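Local coordinates for protein RhCC (Rhodococcus jostii, PDB 4U5R) that probably acts as a magnesium-binding, cofactor-independent oxygenase of the tautomerase superfamily, at residues B[5-8]-B[9-13]. The protein carries 1 engineered substitution. Residues are numbered along the deposited sequence; the frame is centred on the assembly and turned at random.
Sequences IFTP and ENAFT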
loop_
_atom_site.group_PDB
_atom_site.type_symbol
_atom_site.label_atom_id
_atom_site.label_comp_id
_atom_site.label_asym_id
_atom_site.label_seq_id
_atom_site.Cartn_x
_atom_site.Cartn_y
_atom_site.Cartn_z
ATOM N N ILE B 5 -3.649 -5.530 8.760
ATOM C CA ILE B 5 -4.404 -5.101 9.926
ATOM C C ILE B 5 -3.457 -4.517 10.960
ATOM O O ILE B 5 -2.635 -5.219 11.539
ATOM C CB ILE B 5 -5.232 -6.276 10.504
ATOM C CG1 ILE B 5 -6.159 -6.818 9.405
ATOM C CG2 ILE B 5 -6.026 -5.831 11.726
ATOM C CD1 ILE B 5 -7.044 -7.972 9.819
ATOM N N PHE B 6 -3.549 -3.206 11.136
ATOM C CA PHE B 6 -2.715 -2.462 12.070
ATOM C C PHE B 6 -3.444 -2.313 13.389
ATOM O O PHE B 6 -4.492 -1.687 13.434
ATOM C CB PHE B 6 -2.390 -1.076 11.507
ATOM C CG PHE B 6 -1.608 -1.097 10.228
ATOM C CD1 PHE B 6 -0.225 -1.097 10.254
ATOM C CD2 PHE B 6 -2.258 -1.053 8.999
ATOM C CE1 PHE B 6 0.503 -1.078 9.078
ATOM C CE2 PHE B 6 -1.536 -1.044 7.817
ATOM C CZ PHE B 6 -0.154 -1.065 7.855
ATOM N N THR B 7 -2.900 -2.891 14.459
ATOM C CA THR B 7 -3.565 -2.916 15.772
ATOM C C THR B 7 -2.727 -2.310 16.895
ATOM O O THR B 7 -1.499 -2.277 16.799
ATOM C CB THR B 7 -3.889 -4.356 16.221
ATOM O OG1 THR B 7 -2.672 -5.017 16.591
ATOM C CG2 THR B 7 -4.576 -5.139 15.117
ATOM N N PRO B 8 -3.381 -1.856 17.977
ATOM C CA PRO B 8 -2.621 -1.604 19.201
ATOM C C PRO B 8 -1.797 -2.828 19.533
ATOM O O PRO B 8 -2.285 -3.942 19.313
ATOM C CB PRO B 8 -3.708 -1.379 20.258
ATOM C CG PRO B 8 -4.874 -0.875 19.492
ATOM C CD PRO B 8 -4.817 -1.558 18.141
ATOM N N GLU B 9 -0.579 -2.630 20.031
ATOM C CA GLU B 9 0.279 -3.740 20.423
ATOM C C GLU B 9 -0.474 -4.738 21.283
ATOM O O GLU B 9 -1.178 -4.351 22.204
ATOM C CB GLU B 9 1.496 -3.242 21.196
ATOM C CG GLU B 9 2.756 -3.098 20.387
ATOM C CD GLU B 9 3.973 -2.992 21.279
ATOM O OE1 GLU B 9 3.975 -2.118 22.170
ATOM O OE2 GLU B 9 4.914 -3.799 21.109
ATOM N N ASN B 10 -0.328 -6.015 20.953
ATOM C CA ASN B 10 -0.848 -7.124 21.759
ATOM C C ASN B 10 -2.378 -7.189 21.840
ATOM O O ASN B 10 -2.933 -7.891 22.689
ATOM C CB ASN B 10 -0.237 -7.070 23.175
ATOM C CG ASN B 10 1.284 -6.938 23.153
ATOM O OD1 ASN B 10 1.853 -6.062 23.806
ATOM N ND2 ASN B 10 1.947 -7.799 22.392
ATOM N N ALA B 11 -3.070 -6.504 20.930
ATOM C CA ALA B 11 -4.530 -6.557 20.895
ATOM C C ALA B 11 -5.047 -7.978 20.676
ATOM O O ALA B 11 -6.044 -8.384 21.285
ATOM C CB ALA B 11 -5.079 -5.636 19.800
ATOM N N PHE B 12 -4.379 -8.716 19.787
ATOM C CA PHE B 12 -4.804 -10.062 19.412
ATOM C C PHE B 12 -3.827 -11.147 19.833
ATOM O O PHE B 12 -2.612 -11.013 19.658
ATOM C CB PHE B 12 -5.006 -10.157 17.900
ATOM C CG PHE B 12 -6.106 -9.284 17.371
ATOM C CD1 PHE B 12 -7.257 -9.058 18.103
ATOM C CD2 PHE B 12 -5.993 -8.712 16.113
ATOM C CE1 PHE B 12 -8.269 -8.267 17.595
ATOM C CE2 PHE B 12 -7.001 -7.919 15.599
ATOM C CZ PHE B 12 -8.134 -7.687 16.342
ATOM N N THR B 13 -4.377 -12.236 20.360
ATOM C CA THR B 13 -3.598 -13.439 20.652
ATOM C C THR B 13 -3.331 -14.204 19.365
ATOM O O THR B 13 -3.980 -13.947 18.352
ATOM C CB THR B 13 -4.335 -14.373 21.631
ATOM O OG1 THR B 13 -5.537 -14.846 21.014
ATOM C CG2 THR B 13 -4.667 -13.651 22.936
#
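A type II beta turn from Pro8 to Ala11 takes the chain out of strand 2-8 and back toward helix 14-32, with Ala11 N giving its hydrogen to Pro8 O (3.1 Å, N-H...O angle 148°). Glu9 and Asn10 fill the two middle positions; Asn10, with positive phi (66°), occupies the third, as this turn type favours. Pro8 O takes a second bond, from the hydroxyl Thr7 OG1 at 3.0 Å. Both donors lie well out of the carbonyl plane and on opposite faces of it, so the oxygen that closes the turn is gripped from two sides. Thr7 brings its hydroxyl there because OG1 sits between its own backbone N and carbonyl carbon (chi1 72°), which swings methyl CG2 beside the N and against the Phe12 ring. That methyl meets the ring obliquely beside its CD2-CE2 bond, CG2 lying 3.7 Å from CE2, while Thr7 CB packs on the methyl of Ala11 (CB to CB 4.0 Å). The Ala11 methyl is also close to the turn carbonyl, its CB 3.3 Å from Pro8 O. A valine in place of Thr7, with no hydroxyl to offer, would probably leave Pro8 O held by Ala11 N alone, on one face of its carbonyl, and the turn less firmly fixed. Beyond the turn, Asp45 on strand 40-46 accepts a hydrogen bond from Asn10 N. The buried Phe12 side chain also packs on Phe43 of strand 40-46 and Leu20 of helix 14-32, and Tyr99 touches Pro8 and Ala11. Thr13 OG1 then caps Asp16 N to start helix 14-32. Together, a tight turn and an N-cap make the short strand-to-helix link that opens the first beta-alpha-beta unit of the tautomerase fold, in which helix 14-32 leads on to the parallel strand 40-46.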